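Local coordinates for BsaWI endonuclease (Geobacillus stearothermophilus, PDB 4ZSF), which is a restriction endonuclease of the PD-(D/E)XK type that binds DNA and probably cuts it with the help of divalent metal ions, at residues E177-A182 and F187-I192; K203-V208 and D233-I238; Y215-W220 and F263-K268. All blocks are in the same frame, centred on the assembly; numbering follows the deposited sequence. Where two conformers were deposited one is given.

Contact 1 of 3, residues E177-A182 and F187-I192; sequences EPSMKA and FWSVAI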
loop_
_atom_site.group_PDB
_atom_site.type_symbol
_atom_site.label_atom_id
_atom_site.label_comp_id
_atom_site.label_asym_id
_atom_site.label_seq_id
_atom_site.Cartn_x
_atom_site.Cartn_y
_atom_site.Cartn_z
ATOM N N GLU A 177 -3.926 8.256 14.467
ATOM C CA GLU A 177 -2.947 7.910 15.522
ATOM C C GLU A 177 -1.720 8.900 15.447
ATOM O O GLU A 177 -1.348 9.495 16.463
ATOM C CB GLU A 177 -2.551 6.413 15.449
ATOM N N PRO A 178 -1.160 9.141 14.240
ATOM C CA PRO A 178 -0.033 10.079 14.256
ATOM C C PRO A 178 -0.467 11.498 14.554
ATOM O O PRO A 178 0.325 12.263 15.112
ATOM C CB PRO A 178 0.533 9.991 12.839
ATOM C CG PRO A 178 -0.577 9.409 11.989
ATOM C CD PRO A 178 -1.277 8.450 12.932
ATOM N N SER A 179 -1.699 11.860 14.214
ATOM C CA SER A 179 -2.165 13.232 14.555
ATOM C C SER A 179 -2.238 13.332 16.100
ATOM O O SER A 179 -1.811 14.323 16.684
ATOM C CB SER A 179 -3.531 13.520 13.935
ATOM O OG SER A 179 -4.085 14.664 14.575
ATOM N N MET A 180 -2.706 12.278 16.747
ATOM C CA MET A 180 -2.825 12.323 18.238
ATOM C C MET A 180 -1.443 12.365 18.899
ATOM O O MET A 180 -1.248 13.022 19.944
ATOM C CB MET A 180 -3.657 11.133 18.746
ATOM C CG MET A 180 -5.150 11.388 18.306
ATOM S SD MET A 180 -6.270 10.099 18.755
ATOM C CE MET A 180 -6.604 10.519 20.485
ATOM N N LYS A 181 -0.475 11.683 18.275
ATOM C CA LYS A 181 0.885 11.812 18.756
ATOM C C LYS A 181 1.449 13.244 18.616
ATOM O O LYS A 181 2.204 13.690 19.508
ATOM C CB LYS A 181 1.797 10.795 18.029
ATOM C CG LYS A 181 1.501 9.321 18.439
ATOM C CD LYS A 181 1.513 9.219 19.935
ATOM C CE LYS A 181 1.633 7.788 20.453
ATOM N NZ LYS A 181 2.103 7.830 21.899
ATOM N N ALA A 182 1.094 13.960 17.527
ATOM C CA ALA A 182 1.520 15.346 17.340
ATOM C C ALA A 182 0.896 16.216 18.433
ATOM O O ALA A 182 1.566 17.099 18.987
ATOM C CB ALA A 182 1.127 15.847 15.933
ATOM N N PHE A 187 2.070 20.056 19.394
ATOM C CA PHE A 187 1.959 20.816 18.131
ATOM C C PHE A 187 0.482 20.938 17.753
ATOM O O PHE A 187 -0.324 20.036 18.050
ATOM C CB PHE A 187 2.686 20.109 16.999
ATOM C CG PHE A 187 4.205 20.119 17.170
ATOM C CD1 PHE A 187 4.860 19.093 17.863
ATOM C CD2 PHE A 187 4.961 21.168 16.624
ATOM C CE1 PHE A 187 6.276 19.124 18.018
ATOM C CE2 PHE A 187 6.352 21.180 16.782
ATOM C CZ PHE A 187 6.987 20.190 17.461
ATOM N N TRP A 188 0.167 22.018 17.028
ATOM C CA TRP A 188 -1.157 22.109 16.362
ATOM C C TRP A 188 -1.247 20.994 15.361
ATOM O O TRP A 188 -0.333 20.830 14.552
ATOM C CB TRP A 188 -1.241 23.448 15.683
ATOM C CG TRP A 188 -2.597 23.829 15.189
ATOM C CD1 TRP A 188 -3.818 23.629 15.820
ATOM C CD2 TRP A 188 -2.867 24.524 13.965
ATOM N NE1 TRP A 188 -4.806 24.209 15.045
ATOM C CE2 TRP A 188 -4.248 24.755 13.913
ATOM C CE3 TRP A 188 -2.051 24.996 12.910
ATOM C CZ2 TRP A 188 -4.848 25.448 12.837
ATOM C CZ3 TRP A 188 -2.636 25.669 11.855
ATOM C CH2 TRP A 188 -4.035 25.852 11.802
ATOM N N SER A 189 -2.331 20.221 15.380
ATOM C CA SER A 189 -2.394 19.095 14.453
ATOM C C SER A 189 -3.702 19.169 13.689
ATOM O O SER A 189 -4.780 19.053 14.272
ATOM C CB SER A 189 -2.288 17.739 15.190
ATOM O OG SER A 189 -2.349 16.682 14.244
ATOM N N VAL A 190 -3.620 19.400 12.390
ATOM C CA VAL A 190 -4.871 19.555 11.651
ATOM C C VAL A 190 -4.893 18.789 10.355
ATOM O O VAL A 190 -3.864 18.263 9.911
ATOM C CB VAL A 190 -5.166 21.066 11.339
ATOM C CG1 VAL A 190 -5.383 21.842 12.652
ATOM C CG2 VAL A 190 -4.029 21.665 10.507
ATOM N N ALA A 191 -6.089 18.699 9.756
ATOM C CA ALA A 191 -6.201 17.998 8.471
ATOM C C ALA A 191 -6.975 18.889 7.525
ATOM O O ALA A 191 -7.889 19.609 7.973
ATOM C CB ALA A 191 -6.909 16.720 8.638
ATOM N N ILE A 192 -6.639 18.824 6.229
ATOM C CA ILE A 192 -7.369 19.587 5.185
ATOM C C ILE A 192 -7.825 18.532 4.232
ATOM O O ILE A 192 -6.989 17.716 3.772
ATOM C CB ILE A 192 -6.423 20.607 4.530
ATOM C CG1 ILE A 192 -6.076 21.693 5.565
ATOM C CG2 ILE A 192 -7.085 21.265 3.274
ATOM C CD1 ILE A 192 -4.959 22.686 5.113
#

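Contact 2 of 3, residues K203-V208 and D233-I238; sequences KFIAMV and DRIYPI. With nucleotides of chain B.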
loop_
_atom_site.group_PDB
_atom_site.type_symbol
_atom_site.label_atom_id
_atom_site.label_comp_id
_atom_site.label_asym_id
_atom_site.label_seq_id
_atom_site.Cartn_x
_atom_site.Cartn_y
_atom_site.Cartn_z
ATOM N N LYS A 203 -19.540 7.695 12.239
ATOM C CA LYS A 203 -18.237 7.194 12.651
ATOM C C LYS A 203 -17.141 8.217 12.386
ATOM O O LYS A 203 -16.301 8.474 13.249
ATOM C CB LYS A 203 -17.895 5.880 11.940
ATOM C CG LYS A 203 -16.477 5.399 12.226
ATOM C CD LYS A 203 -15.921 4.560 11.095
ATOM C CE LYS A 203 -14.574 3.941 11.452
ATOM N NZ LYS A 203 -14.705 2.930 12.534
ATOM N N PHE A 204 -17.144 8.814 11.209
ATOM C CA PHE A 204 -16.062 9.691 10.869
ATOM C C PHE A 204 -16.139 11.058 11.591
ATOM O O PHE A 204 -15.113 11.609 12.029
ATOM C CB PHE A 204 -16.008 9.813 9.358
ATOM C CG PHE A 204 -15.584 8.513 8.671
ATOM C CD1 PHE A 204 -16.504 7.742 7.954
ATOM C CD2 PHE A 204 -14.269 8.053 8.775
ATOM C CE1 PHE A 204 -16.116 6.570 7.327
ATOM C CE2 PHE A 204 -13.876 6.868 8.156
ATOM C CZ PHE A 204 -14.806 6.125 7.430
ATOM N N ILE A 205 -17.346 11.565 11.809
ATOM C CA ILE A 205 -17.490 12.720 12.699
ATOM C C ILE A 205 -16.892 12.421 14.085
ATOM O O ILE A 205 -16.198 13.264 14.662
ATOM C CB ILE A 205 -18.976 13.130 12.832
ATOM C CG1 ILE A 205 -19.442 13.798 11.535
ATOM C CG2 ILE A 205 -19.186 14.112 13.966
ATOM C CD1 ILE A 205 -20.985 13.803 11.398
ATOM N N ALA A 206 -17.132 11.207 14.589
ATOM C CA ALA A 206 -16.650 10.793 15.903
ATOM C C ALA A 206 -15.122 10.667 15.920
ATOM O O ALA A 206 -14.474 11.036 16.907
ATOM C CB ALA A 206 -17.314 9.461 16.324
ATOM N N MET A 207 -14.558 10.159 14.826
ATOM C CA MET A 207 -13.100 10.057 14.698
ATOM C C MET A 207 -12.428 11.408 14.812
ATOM O O MET A 207 -11.288 11.476 15.308
ATOM C CB MET A 207 -12.672 9.444 13.363
ATOM C CG MET A 207 -12.974 7.990 13.258
ATOM S SD MET A 207 -12.048 7.160 11.947
ATOM C CE MET A 207 -10.525 6.798 12.818
ATOM N N VAL A 208 -13.091 12.467 14.333
ATOM C CA VAL A 208 -12.477 13.801 14.383
ATOM C C VAL A 208 -12.757 14.394 15.759
ATOM O O VAL A 208 -11.843 14.866 16.438
ATOM C CB VAL A 208 -13.015 14.755 13.269
ATOM C CG1 VAL A 208 -12.522 16.210 13.437
ATOM C CG2 VAL A 208 -12.683 14.153 11.871
ATOM N N ASP A 233 -18.463 21.198 15.612
ATOM C CA ASP A 233 -17.406 21.151 16.621
ATOM C C ASP A 233 -16.029 21.494 16.022
ATOM O O ASP A 233 -15.730 22.684 15.858
ATOM C CB ASP A 233 -17.394 19.781 17.304
ATOM C CG ASP A 233 -16.549 19.762 18.584
ATOM O OD1 ASP A 233 -15.905 20.788 18.946
ATOM O OD2 ASP A 233 -16.534 18.689 19.208
ATOM N N ARG A 234 -15.205 20.500 15.690
ATOM C CA ARG A 234 -13.859 20.794 15.138
ATOM C C ARG A 234 -13.789 20.532 13.650
ATOM O O ARG A 234 -12.699 20.570 13.077
ATOM C CB ARG A 234 -12.793 19.935 15.843
ATOM C CG ARG A 234 -12.711 20.205 17.363
ATOM C CD ARG A 234 -11.870 19.071 18.015
ATOM N NE ARG A 234 -11.643 19.246 19.459
ATOM C CZ ARG A 234 -10.687 20.000 20.013
ATOM N NH1 ARG A 234 -9.836 20.699 19.252
ATOM N NH2 ARG A 234 -10.617 20.054 21.365
ATOM N N ILE A 235 -14.948 20.310 13.017
ATOM C CA ILE A 235 -14.982 20.103 11.565
ATOM C C ILE A 235 -15.461 21.391 10.918
ATOM O O ILE A 235 -16.644 21.757 11.040
ATOM C CB ILE A 235 -15.887 18.983 11.176
ATOM C CG1 ILE A 235 -15.389 17.653 11.849
ATOM C CG2 ILE A 235 -15.862 18.817 9.703
ATOM C CD1 ILE A 235 -16.437 16.523 11.750
ATOM N N TYR A 236 -14.538 22.099 10.299
ATOM C CA TYR A 236 -14.808 23.440 9.792
ATOM C C TYR A 236 -14.875 23.553 8.266
ATOM O O TYR A 236 -14.100 22.881 7.592
ATOM C CB TYR A 236 -13.670 24.370 10.220
ATOM C CG TYR A 236 -13.415 24.375 11.708
ATOM C CD1 TYR A 236 -14.255 25.091 12.583
ATOM C CD2 TYR A 236 -12.310 23.706 12.234
ATOM C CE1 TYR A 236 -13.999 25.116 13.960
ATOM C CE2 TYR A 236 -12.049 23.729 13.614
ATOM C CZ TYR A 236 -12.889 24.468 14.452
ATOM O OH TYR A 236 -12.598 24.463 15.825
ATOM N N PRO A 237 -15.763 24.412 7.728
ATOM C CA PRO A 237 -15.835 24.593 6.282
ATOM C C PRO A 237 -14.759 25.547 5.773
ATOM O O PRO A 237 -14.459 26.577 6.432
ATOM C CB PRO A 237 -17.237 25.176 6.038
ATOM C CG PRO A 237 -17.548 25.963 7.336
ATOM C CD PRO A 237 -16.820 25.123 8.457
ATOM N N ILE A 238 -14.192 25.210 4.606
ATOM C CA ILE A 238 -13.295 26.136 3.908
ATOM C C ILE A 238 -13.600 26.119 2.434
ATOM O O ILE A 238 -14.303 25.218 1.921
ATOM C CB ILE A 238 -11.787 25.788 4.098
ATOM C CG1 ILE A 238 -11.555 24.308 3.758
ATOM C CG2 ILE A 238 -11.263 26.167 5.533
ATOM C CD1 ILE A 238 -10.011 23.964 3.643
ATOM P P DC B 3 -16.282 0.298 10.726
ATOM O OP1 DC B 3 -16.266 0.251 12.206
ATOM O OP2 DC B 3 -16.412 1.552 9.927
ATOM O "O5'" DC B 3 -14.958 -0.408 10.174
ATOM C "C5'" DC B 3 -14.541 -1.639 10.678
ATOM C "C4'" DC B 3 -13.447 -2.161 9.790
ATOM O "O4'" DC B 3 -14.032 -2.863 8.630
ATOM C "C3'" DC B 3 -12.544 -1.057 9.188
ATOM O "O3'" DC B 3 -11.241 -1.504 9.167
ATOM C "C2'" DC B 3 -13.052 -0.951 7.756
ATOM C "C1'" DC B 3 -13.289 -2.434 7.500
ATOM N N1 DC B 3 -14.014 -2.734 6.281
ATOM C C2 DC B 3 -13.976 -4.049 5.792
ATOM O O2 DC B 3 -13.379 -4.911 6.453
ATOM N N3 DC B 3 -14.611 -4.334 4.644
ATOM C C4 DC B 3 -15.270 -3.375 3.977
ATOM N N4 DC B 3 -15.932 -3.721 2.866
ATOM C C5 DC B 3 -15.307 -2.016 4.453
ATOM C C6 DC B 3 -14.656 -1.749 5.591
#

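Contact 3 of 3, residues Y215-W220 and F263-K268; sequences YRLNGW and FNYEWK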
loop_
_atom_site.group_PDB
_atom_site.type_symbol
_atom_site.label_atom_id
_atom_site.label_comp_id
_atom_site.label_asym_id
_atom_site.label_seq_id
_atom_site.Cartn_x
_atom_site.Cartn_y
_atom_site.Cartn_z
ATOM N N TYR A 215 -14.298 6.298 20.124
ATOM C CA TYR A 215 -13.367 7.412 19.926
ATOM C C TYR A 215 -13.578 8.374 21.039
ATOM O O TYR A 215 -14.391 9.281 20.897
ATOM C CB TYR A 215 -13.594 8.103 18.578
ATOM C CG TYR A 215 -13.410 7.130 17.445
ATOM C CD1 TYR A 215 -12.135 6.700 17.080
ATOM C CD2 TYR A 215 -14.506 6.596 16.769
ATOM C CE1 TYR A 215 -11.957 5.775 16.044
ATOM C CE2 TYR A 215 -14.341 5.663 15.751
ATOM C CZ TYR A 215 -13.062 5.260 15.393
ATOM O OH TYR A 215 -12.879 4.335 14.388
ATOM N N ARG A 216 -12.874 8.170 22.153
ATOM C CA ARG A 216 -13.110 8.990 23.342
ATOM C C ARG A 216 -12.629 10.440 23.135
ATOM O O ARG A 216 -13.337 11.383 23.463
ATOM C CB ARG A 216 -12.424 8.380 24.559
ATOM C CG ARG A 216 -13.074 8.777 25.895
ATOM C CD ARG A 216 -12.360 8.158 27.111
ATOM N NE ARG A 216 -10.946 8.555 27.217
ATOM C CZ ARG A 216 -10.510 9.671 27.805
ATOM N NH1 ARG A 216 -11.378 10.535 28.336
ATOM N NH2 ARG A 216 -9.207 9.928 27.857
ATOM N N LEU A 217 -11.445 10.599 22.561
ATOM C CA LEU A 217 -10.877 11.940 22.352
ATOM C C LEU A 217 -10.961 12.361 20.897
ATOM O O LEU A 217 -11.084 11.510 20.004
ATOM C CB LEU A 217 -9.426 11.967 22.766
ATOM C CG LEU A 217 -9.148 11.426 24.175
ATOM C CD1 LEU A 217 -7.679 11.580 24.495
ATOM C CD2 LEU A 217 -10.009 12.202 25.163
ATOM N N ASN A 218 -10.856 13.664 20.656
ATOM C CA ASN A 218 -10.737 14.183 19.295
ATOM C C ASN A 218 -9.416 13.718 18.630
ATOM O O ASN A 218 -8.400 13.514 19.324
ATOM C CB ASN A 218 -10.831 15.716 19.278
ATOM C CG ASN A 218 -9.899 16.383 20.294
ATOM O OD1 ASN A 218 -10.053 16.170 21.490
ATOM N ND2 ASN A 218 -8.915 17.172 19.814
ATOM N N GLY A 219 -9.427 13.531 17.307
ATOM C CA GLY A 219 -8.259 12.962 16.636
ATOM C C GLY A 219 -7.345 14.047 16.090
ATOM O O GLY A 219 -6.151 13.798 15.763
ATOM N N TRP A 220 -7.896 15.270 16.010
ATOM C CA TRP A 220 -7.231 16.474 15.480
ATOM C C TRP A 220 -7.677 17.680 16.294
ATOM O O TRP A 220 -8.722 17.618 16.917
ATOM C CB TRP A 220 -7.569 16.765 13.983
ATOM C CG TRP A 220 -6.999 15.712 13.014
ATOM C CD1 TRP A 220 -5.832 15.819 12.304
ATOM C CD2 TRP A 220 -7.562 14.449 12.689
ATOM N NE1 TRP A 220 -5.638 14.692 11.582
ATOM C CE2 TRP A 220 -6.690 13.835 11.775
ATOM C CE3 TRP A 220 -8.731 13.764 13.082
ATOM C CZ2 TRP A 220 -6.916 12.551 11.267
ATOM C CZ3 TRP A 220 -8.970 12.477 12.553
ATOM C CH2 TRP A 220 -8.069 11.897 11.647
ATOM N N PHE A 263 -1.305 23.088 24.977
ATOM C CA PHE A 263 -1.573 22.746 23.559
ATOM C C PHE A 263 -1.575 21.239 23.349
ATOM O O PHE A 263 -0.997 20.755 22.392
ATOM C CB PHE A 263 -0.552 23.400 22.628
ATOM C CG PHE A 263 -1.191 23.964 21.361
ATOM C CD1 PHE A 263 -2.011 23.163 20.575
ATOM C CD2 PHE A 263 -0.986 25.289 20.982
ATOM C CE1 PHE A 263 -2.660 23.679 19.410
ATOM C CE2 PHE A 263 -1.620 25.824 19.843
ATOM C CZ PHE A 263 -2.433 25.013 19.028
ATOM N N ASN A 264 -2.207 20.510 24.266
ATOM C CA ASN A 264 -2.475 19.075 24.064
ATOM C C ASN A 264 -3.787 18.950 23.251
ATOM O O ASN A 264 -4.266 19.932 22.669
ATOM C CB ASN A 264 -2.591 18.292 25.397
ATOM C CG ASN A 264 -3.829 18.696 26.213
ATOM O OD1 ASN A 264 -4.496 19.715 25.933
ATOM N ND2 ASN A 264 -4.141 17.911 27.237
ATOM N N TYR A 265 -4.375 17.755 23.243
ATOM C CA TYR A 265 -5.575 17.518 22.432
ATOM C C TYR A 265 -6.757 18.429 22.810
ATOM O O TYR A 265 -7.651 18.609 22.011
ATOM C CB TYR A 265 -5.973 16.003 22.513
ATOM C CG TYR A 265 -6.559 15.632 23.855
ATOM C CD1 TYR A 265 -7.917 15.789 24.089
ATOM C CD2 TYR A 265 -5.740 15.222 24.941
ATOM C CE1 TYR A 265 -8.483 15.482 25.330
ATOM C CE2 TYR A 265 -6.320 14.922 26.202
ATOM C CZ TYR A 265 -7.684 15.075 26.359
ATOM O OH TYR A 265 -8.278 14.793 27.556
ATOM N N GLU A 266 -6.780 18.977 24.036
ATOM C CA GLU A 266 -7.924 19.733 24.488
ATOM C C GLU A 266 -8.023 21.089 23.819
ATOM O O GLU A 266 -9.120 21.686 23.749
ATOM C CB GLU A 266 -7.873 19.947 26.021
ATOM C CG GLU A 266 -7.914 18.646 26.783
ATOM C CD GLU A 266 -7.827 18.909 28.273
ATOM O OE1 GLU A 266 -8.883 19.236 28.878
ATOM O OE2 GLU A 266 -6.725 18.779 28.832
ATOM N N TRP A 267 -6.900 21.573 23.312
ATOM C CA TRP A 267 -6.879 22.917 22.716
ATOM C C TRP A 267 -7.913 23.002 21.585
ATOM O O TRP A 267 -8.051 22.088 20.769
ATOM C CB TRP A 267 -5.495 23.264 22.167
ATOM C CG TRP A 267 -5.397 24.690 21.619
ATOM C CD1 TRP A 267 -4.997 25.797 22.337
ATOM C CD2 TRP A 267 -5.721 25.150 20.306
ATOM N NE1 TRP A 267 -5.038 26.921 21.521
ATOM C CE2 TRP A 267 -5.468 26.543 20.268
ATOM C CE3 TRP A 267 -6.161 24.505 19.129
ATOM C CZ2 TRP A 267 -5.658 27.330 19.101
ATOM C CZ3 TRP A 267 -6.350 25.292 17.938
ATOM C CH2 TRP A 267 -6.085 26.675 17.942
ATOM N N LYS A 268 -8.656 24.097 21.528
ATOM C CA LYS A 268 -9.555 24.288 20.412
ATOM C C LYS A 268 -9.592 25.773 20.041
ATOM O O LYS A 268 -9.545 26.599 20.937
ATOM C CB LYS A 268 -10.961 23.774 20.813
ATOM C CG LYS A 268 -11.996 24.014 19.695
ATOM C CD LYS A 268 -13.344 23.314 19.973
ATOM C CE LYS A 268 -14.501 23.858 19.041
ATOM N NZ LYS A 268 -15.844 23.317 19.461
#

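Contact 1 of 3, residues E177-A182 and F187-I192
Ser179 and Ser189 face each other across this buried contact, their OG atoms 2.7 Å apart, one on helix 172-184 and the other on strand 188-193. Both CB atoms project toward the opposite segment, and each hydroxyl is turned away from its own backbone N (chi1 164° for Ser179), which brings the two oxygens together. Ser179 OG also bonds to the carbonyl oxygen of Gly219, which can only accept; the Ser179 hydroxyl thus has two polar partners, Gly219 O and Ser189 OG. Ser189 OG has a second possible acceptor in Ser179 O, but this bond is long and weak, at 3.4 Å between the two atoms. The backbone N of Ser189 is satisfied by His221 ND1. Helix and strand are consecutive elements of the beta-alpha-beta unit formed by strand 155-165, helix 172-184 and strand 188-193, whose two strands run parallel. At the return from helix to strand, Phe187 N donates to Ala182 O over 3.0 Å with an N-H...O angle of 161°, the donor standing somewhat tilted from the carbonyl plane. The same oxygen lies at the edge of the Phe187 ring, 4.0 Å from CD1. That ring lies nearly parallel to Trp134 and makes a cation-pi contact with Arg260. Between the two polar links, the methyl of Ala182 packs against Ser189, its CB 4.0 Å from Ser189 CB.

Contact 2 of 3, residues K203-V208 and D233-I238
Arg234 and Ile235, where the chain enters strand 235-238, receive Ile205 and Val208 from one side of helix 202-209 in a contact without hydrogen bonds. Just ahead of them, Asp233 turns its carboxylate to a salt bridge with Lys268. Arg234 offers the helix little more than the root of its side chain, its CB lying 4.4 Å from Val208 CG1. Its backbone N is taken by Asn209 OD1, and the nearly extended chain carries the guanidinium to main-chain carbonyls: NH1 bonds to Trp267 O and His221 O, while NH2 reaches Glu266 O weakly. A calcium ion lies about 4 Å from this side chain. Ile235 carries most of the packing. Its CG1 sits 3.6 Å from Val208 CG1, the two side chains meeting at a slant, and its extended outer branch (chi2 167°) sends CD1 back to the preceding turn of the helix, 4.1 Å from Ile205 CG1, where the side chains cross at about a right angle. The helix belongs to the crossover between parallel strands 188-193 and 222-226, and through Ile235 this helix also packs on strand 235-238, one of the two outermost strands of the sheet within this chain; Val208 also rests on Met223, and Ile235 on Val225, both of the neighbouring strand. Next, the Tyr236 ring meets His248 edge to face, with the carbonyl carbon of Arg234 over one of its faces. Ile238 leads directly to Asp239, which has been seen to bind calcium, though not in this chain. Elsewhere on the helix Lys203, bent at its last torsion (chi4 67°), points NZ at OP1 of nucleotide DC3 of chain B, a weak bond of 3.1 Å; Tyr215 OH is a second partner of NZ.

Contact 3 of 3, residues Y215-W220 and F263-K268
The phenol ring of Tyr265 is enclosed on both faces and at one edge. Leu217 comes down on one face with CD1 3.9 Å from the ring centroid and only 7° off its normal, a CH-pi contact, while its second methyl, CD2, reaches the rim 3.6 Å from Tyr265 CE1. Glu266 CG lies over the opposite face, displaced toward the rim. In the ring plane, Asn218 OD1 approaches the edge, 3.4 Å from Tyr265 CD1, with the amide plane turned about halfway to a right angle from the ring. Asn218 CG sits between its backbone N and carbonyl carbon (chi1 50°), which turns the amide toward Tyr265. The amide nitrogen spends both its hydrogens on carbonyls: ND2 of Asn218 donates to Tyr265 O at 2.9 Å across the contact and, in an almost straight bond (N-H...O 178°), to Trp220 O within its own loop. Held from two sides in its own plane, the Asn218 amide has its rotation fixed, and this side chain lies about 5 Å from a calcium ion. The loops joined here are the one between helix 202-209 and strand 222-226 and the one after helix 243-258, toward the C-terminus. Residues 264-267 form a type I beta turn that opens with an Asx turn, Asn264 OD1 accepting from Glu266 N at 3.1 Å. Asn264 ND2 returns a bond to the Glu266 carboxylate, whose OE2 uses its anti lone pair. Phe263, just before the turn, sets CZ over the centre of the ring of Trp267, its last residue, and Trp267 NE1 is taken by Asp255.

How the contacts relate
Contacts 1 and 2 are buried and each brings a helix against a strand of the same sheet, one nearer its middle and one at an edge strand, whereas contact 3 ties two loops together and is only partly buried. Their chemistry differs accordingly: hydroxyls and a main-chain bond in contact 1, aliphatic branches alone in contact 2, an amide and an aromatic face in contact 3. Contact 3 has polar links to both others and also packs on them, Trp267 CZ3 lying 3.5 Å from Trp188 NE1 and Asn218 ND2 3.3 Å from Arg234 CZ. Contacts 1 and 2 touch directly through apolar packing, Ile192 CG2 lying 4.0 Å from Ile238 CD1.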